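Local coordinates for putative sugar ABC transporter, substrate-binding protein (PDB 4WZZ) that binds L-rhamnose in the cleft between its two lobes and probably serves as the substrate-binding component of a sugar ABC transporter, at residues Ala52-Ala64 with Ala107-Asn120. Residues are numbered along the deposited sequence; the frame is centred on the assembly and turned at random.
With RAM (alpha-L-rhamnopyranose), chain B.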
loop_
_atom_site.group_PDB
_atom_site.type_symbol
_atom_site.label_atom_id
_atom_site.label_comp_id
_atom_site.label_asym_id
_atom_site.label_seq_id
_atom_site.Cartn_x
_atom_site.Cartn_y
_atom_site.Cartn_z
ATOM N N ALA A 52 10.512 24.056 7.991
ATOM C CA ALA A 52 9.648 24.723 8.963
ATOM C C ALA A 52 8.323 25.062 8.289
ATOM O O ALA A 52 8.298 25.498 7.136
ATOM C CB ALA A 52 10.318 25.974 9.503
ATOM N N THR A 53 7.218 24.853 8.998
ATOM C CA THR A 53 5.905 25.121 8.425
ATOM C C THR A 53 4.984 25.500 9.560
ATOM O O THR A 53 5.203 25.090 10.706
ATOM C CB THR A 53 5.341 23.878 7.663
ATOM O OG1 THR A 53 4.088 24.195 7.034
ATOM C CG2 THR A 53 5.155 22.706 8.594
ATOM N N THR A 54 3.977 26.306 9.271
ATOM C CA THR A 54 2.907 26.512 10.245
ATOM C C THR A 54 1.547 26.137 9.666
ATOM O O THR A 54 0.509 26.471 10.232
ATOM C CB THR A 54 2.861 27.965 10.746
ATOM O OG1 THR A 54 2.570 28.835 9.651
ATOM C CG2 THR A 54 4.207 28.364 11.374
ATOM N N ALA A 55 1.561 25.384 8.572
ATOM C CA ALA A 55 0.341 25.074 7.856
ATOM C C ALA A 55 -0.371 23.872 8.464
ATOM O O ALA A 55 0.156 23.201 9.357
ATOM C CB ALA A 55 0.654 24.814 6.391
ATOM N N THR A 56 -1.569 23.609 7.957
ATOM C CA THR A 56 -2.389 22.508 8.441
ATOM C C THR A 56 -2.540 21.450 7.345
ATOM O O THR A 56 -2.907 21.756 6.218
ATOM C CB THR A 56 -3.751 23.024 8.877
ATOM O OG1 THR A 56 -3.580 23.923 9.991
ATOM C CG2 THR A 56 -4.661 21.863 9.305
ATOM N N TYR A 57 -2.238 20.207 7.695
ATOM C CA TYR A 57 -2.149 19.136 6.716
ATOM C C TYR A 57 -3.095 18.017 7.108
ATOM O O TYR A 57 -2.981 17.490 8.213
ATOM C CB TYR A 57 -0.739 18.565 6.693
ATOM C CG TYR A 57 0.328 19.566 6.348
ATOM C CD1 TYR A 57 0.778 20.484 7.289
ATOM C CD2 TYR A 57 0.894 19.577 5.087
ATOM C CE1 TYR A 57 1.756 21.389 6.976
ATOM C CE2 TYR A 57 1.875 20.477 4.759
ATOM C CZ TYR A 57 2.309 21.380 5.701
ATOM O OH TYR A 57 3.289 22.285 5.342
ATOM N N ALA A 58 -4.025 17.683 6.216
ATOM C CA ALA A 58 -4.944 16.548 6.409
ATOM C C ALA A 58 -4.428 15.307 5.715
ATOM O O ALA A 58 -4.152 15.333 4.508
ATOM C CB ALA A 58 -6.301 16.874 5.831
ATOM N N ILE A 59 -4.322 14.198 6.451
ATOM C CA ILE A 59 -4.061 12.927 5.801
ATOM C C ILE A 59 -5.317 12.093 5.909
ATOM O O ILE A 59 -5.897 11.956 6.982
ATOM C CB ILE A 59 -2.842 12.168 6.385
ATOM C CG1 ILE A 59 -2.655 10.844 5.614
ATOM C CG2 ILE A 59 -2.985 11.993 7.900
ATOM C CD1 ILE A 59 -1.333 10.160 5.862
ATOM N N ILE A 60 -5.742 11.579 4.764
ATOM C CA ILE A 60 -6.928 10.756 4.669
ATOM C C ILE A 60 -6.474 9.390 4.216
ATOM O O ILE A 60 -6.062 9.215 3.069
ATOM C CB ILE A 60 -7.932 11.332 3.662
ATOM C CG1 ILE A 60 -8.364 12.728 4.115
ATOM C CG2 ILE A 60 -9.139 10.425 3.584
ATOM C CD1 ILE A 60 -9.187 13.500 3.070
ATOM N N VAL A 61 -6.454 8.437 5.135
ATOM C CA VAL A 61 -5.993 7.105 4.784
ATOM C C VAL A 61 -7.138 6.339 4.104
ATOM O O VAL A 61 -8.217 6.871 3.944
ATOM C CB VAL A 61 -5.470 6.345 6.025
ATOM C CG1 VAL A 61 -4.291 7.064 6.622
ATOM C CG2 VAL A 61 -6.555 6.188 7.066
ATOM N N LYS A 62 -6.906 5.096 3.694
ATOM C CA LYS A 62 -7.958 4.347 3.018
ATOM C C LYS A 62 -9.136 4.070 3.953
ATOM O O LYS A 62 -10.290 4.180 3.572
ATOM C CB LYS A 62 -7.437 2.995 2.539
ATOM C CG LYS A 62 -6.636 2.954 1.272
ATOM C CD LYS A 62 -6.538 1.471 0.818
ATOM C CE LYS A 62 -5.812 1.326 -0.474
ATOM N NZ LYS A 62 -5.672 -0.112 -0.828
ATOM N N SER A 63 -8.845 3.657 5.182
ATOM C CA SER A 63 -9.901 3.175 6.057
ATOM C C SER A 63 -9.481 2.984 7.502
ATOM O O SER A 63 -8.300 2.820 7.811
ATOM C CB SER A 63 -10.456 1.844 5.542
ATOM O OG SER A 63 -9.443 0.833 5.530
ATOM N N ALA A 64 -10.489 2.987 8.366
ATOM C CA ALA A 64 -10.340 2.615 9.777
ATOM C C ALA A 64 -10.072 1.120 9.919
ATOM O O ALA A 64 -10.361 0.346 9.019
ATOM C CB ALA A 64 -11.606 2.962 10.529
ATOM N N ALA A 107 -12.254 17.959 5.358
ATOM C CA ALA A 107 -10.972 18.646 5.314
ATOM C C ALA A 107 -11.118 20.023 4.678
ATOM O O ALA A 107 -10.592 21.013 5.196
ATOM C CB ALA A 107 -9.941 17.819 4.566
ATOM N N ILE A 108 -11.843 20.095 3.568
ATOM C CA ILE A 108 -12.060 21.380 2.907
ATOM C C ILE A 108 -12.746 22.337 3.876
ATOM O O ILE A 108 -12.320 23.485 4.055
ATOM C CB ILE A 108 -12.917 21.227 1.637
ATOM C CG1 ILE A 108 -12.166 20.432 0.571
ATOM C CG2 ILE A 108 -13.239 22.579 1.071
ATOM C CD1 ILE A 108 -13.054 19.958 -0.569
ATOM N N SER A 109 -13.799 21.840 4.520
ATOM C CA SER A 109 -14.582 22.615 5.477
ATOM C C SER A 109 -13.720 23.162 6.615
ATOM O O SER A 109 -14.007 24.219 7.155
ATOM C CB SER A 109 -15.697 21.730 6.057
ATOM O OG SER A 109 -16.472 22.434 7.012
ATOM N N GLN A 110 -12.685 22.429 6.996
ATOM C CA GLN A 110 -11.804 22.872 8.071
ATOM C C GLN A 110 -10.787 23.905 7.577
ATOM O O GLN A 110 -10.088 24.529 8.371
ATOM C CB GLN A 110 -11.063 21.676 8.660
ATOM C CG GLN A 110 -11.953 20.715 9.392
ATOM C CD GLN A 110 -11.180 19.533 9.929
ATOM O OE1 GLN A 110 -10.005 19.654 10.281
ATOM N NE2 GLN A 110 -11.830 18.378 9.986
ATOM N N GLY A 111 -10.689 24.068 6.266
ATOM C CA GLY A 111 -9.797 25.063 5.693
ATOM C C GLY A 111 -8.331 24.681 5.794
ATOM O O GLY A 111 -7.454 25.531 6.021
ATOM N N VAL A 112 -8.059 23.394 5.634
ATOM C CA VAL A 112 -6.682 22.909 5.648
ATOM C C VAL A 112 -5.908 23.434 4.442
ATOM O O VAL A 112 -6.496 23.863 3.463
ATOM C CB VAL A 112 -6.608 21.374 5.655
ATOM C CG1 VAL A 112 -7.412 20.806 6.831
ATOM C CG2 VAL A 112 -7.076 20.772 4.309
ATOM N N ASP A 113 -4.586 23.375 4.534
ATOM C CA ASP A 113 -3.701 23.873 3.487
ATOM C C ASP A 113 -3.281 22.783 2.508
ATOM O O ASP A 113 -2.917 23.070 1.352
ATOM C CB ASP A 113 -2.463 24.503 4.139
ATOM C CG ASP A 113 -2.818 25.656 5.059
ATOM O OD1 ASP A 113 -3.267 26.695 4.530
ATOM O OD2 ASP A 113 -2.639 25.546 6.292
ATOM N N CYS A 114 -3.322 21.536 2.969
ATOM C CA CYS A 114 -2.834 20.414 2.183
ATOM C C CYS A 114 -3.633 19.175 2.537
ATOM O O CYS A 114 -4.011 18.988 3.692
ATOM C CB CYS A 114 -1.355 20.206 2.479
ATOM S SG CYS A 114 -0.599 18.839 1.590
ATOM N N ILE A 115 -3.932 18.370 1.525
ATOM C CA ILE A 115 -4.547 17.057 1.710
ATOM C C ILE A 115 -3.627 16.000 1.111
ATOM O O ILE A 115 -3.186 16.126 -0.031
ATOM C CB ILE A 115 -5.937 16.995 1.030
ATOM C CG1 ILE A 115 -6.920 17.886 1.782
ATOM C CG2 ILE A 115 -6.476 15.547 0.960
ATOM C CD1 ILE A 115 -8.257 17.991 1.114
ATOM N N ALA A 116 -3.322 14.974 1.902
ATOM C CA ALA A 116 -2.576 13.820 1.426
ATOM C C ALA A 116 -3.540 12.656 1.494
ATOM O O ALA A 116 -4.073 12.372 2.556
ATOM C CB ALA A 116 -1.360 13.556 2.320
ATOM N N ILE A 117 -3.773 11.990 0.369
ATOM C CA ILE A 117 -4.803 10.968 0.330
ATOM C C ILE A 117 -4.355 9.640 -0.290
ATOM O O ILE A 117 -3.661 9.608 -1.299
ATOM C CB ILE A 117 -6.052 11.503 -0.356
ATOM C CG1 ILE A 117 -7.175 10.466 -0.299
ATOM C CG2 ILE A 117 -5.747 11.968 -1.786
ATOM C CD1 ILE A 117 -8.566 11.077 -0.388
ATOM N N ALA A 118 -4.764 8.555 0.367
ATOM C CA ALA A 118 -4.568 7.192 -0.116
ATOM C C ALA A 118 -5.895 6.737 -0.693
ATOM O O ALA A 118 -6.840 6.435 0.048
ATOM C CB ALA A 118 -4.144 6.281 1.013
ATOM N N ALA A 119 -5.975 6.732 -2.022
ATOM C CA ALA A 119 -7.250 6.643 -2.716
ATOM C C ALA A 119 -7.911 5.291 -2.672
ATOM O O ALA A 119 -7.272 4.266 -2.916
ATOM C CB ALA A 119 -7.070 7.058 -4.196
ATOM N N ASN A 120 -9.209 5.297 -2.394
ATOM C CA ASN A 120 -10.018 4.076 -2.456
ATOM C C ASN A 120 -10.588 3.832 -3.842
ATOM O O ASN A 120 -11.163 2.773 -4.117
ATOM C CB ASN A 120 -11.151 4.135 -1.443
ATOM C CG ASN A 120 -10.658 3.988 -0.019
ATOM O OD1 ASN A 120 -9.637 3.350 0.229
ATOM N ND2 ASN A 120 -11.375 4.575 0.921
HETATM C C1 RAM B . -3.364 -2.535 3.103
HETATM C C2 RAM B . -3.837 -1.316 2.319
HETATM C C3 RAM B . -2.675 -0.490 1.768
HETATM C C4 RAM B . -1.649 -1.379 1.073
HETATM C C5 RAM B . -1.242 -2.535 1.984
HETATM C C6 RAM B . -0.298 -3.499 1.283
HETATM O O1 RAM B . -2.812 -2.110 4.299
HETATM O O2 RAM B . -4.639 -1.812 1.292
HETATM O O3 RAM B . -3.237 0.488 0.897
HETATM O O4 RAM B . -0.515 -0.610 0.718
HETATM O O5 RAM B . -2.366 -3.260 2.406
#
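Asn120 and Lys62 meet where two parallel strands run out toward the sugar. The Asn120 amide sends ND2 to Lys62 O (2.9 Å), which lies in the amide plane and accepts on a lone pair, while OD1 rests against Lys62 CB and CG. With CG beside its own backbone N (chi1 -80°) and the chain extended beyond, Lys62 runs clear of the 107-120 segment and brings NZ to O2 of the rhamnose (2.9 Å) and, more weakly, to O3. Asn192 OD1 also takes a bond from NZ, and Asn120 ND2 gives a further one to Thr96 O. Behind this end, strands 56-60 and 114-117 exchange backbone bonds in parallel register, from Ala58 N to Cys114 O (2.8 Å) through to Ala118 N to Ile60 O (3.1 Å). They are neighbours in the larger sheet of a periplasmic-binding-protein fold, connected through helix 67-82, strand 86-90 (on the other side of 56-60) and helix 97-110; the ligand sits beyond their C-terminal ends, as usual for such α/β lobes. On one face Ile60 and Ile117 lie side by side, Ile60 CD1 reaches Ile115 CG2, and Ala58 CB meets Ala107 CB of the helix (4.0 Å). On the other, Cys114 CB lies oblique to the Tyr57 ring, 3.5 Å from CD2; helices 67-82 and 299-315 also touch Tyr57, whose OH hydrogen-bonds Thr53 OG1 (2.7 Å). At the far end Asp113 OD2 accepts from Thr56 N with its anti lone pair (2.8 Å, 163° at the hydrogen), and Asp113 N returns a bond to Thr56 O. Gly111, with positive phi, forms a Schellman motif two residues before Asp113.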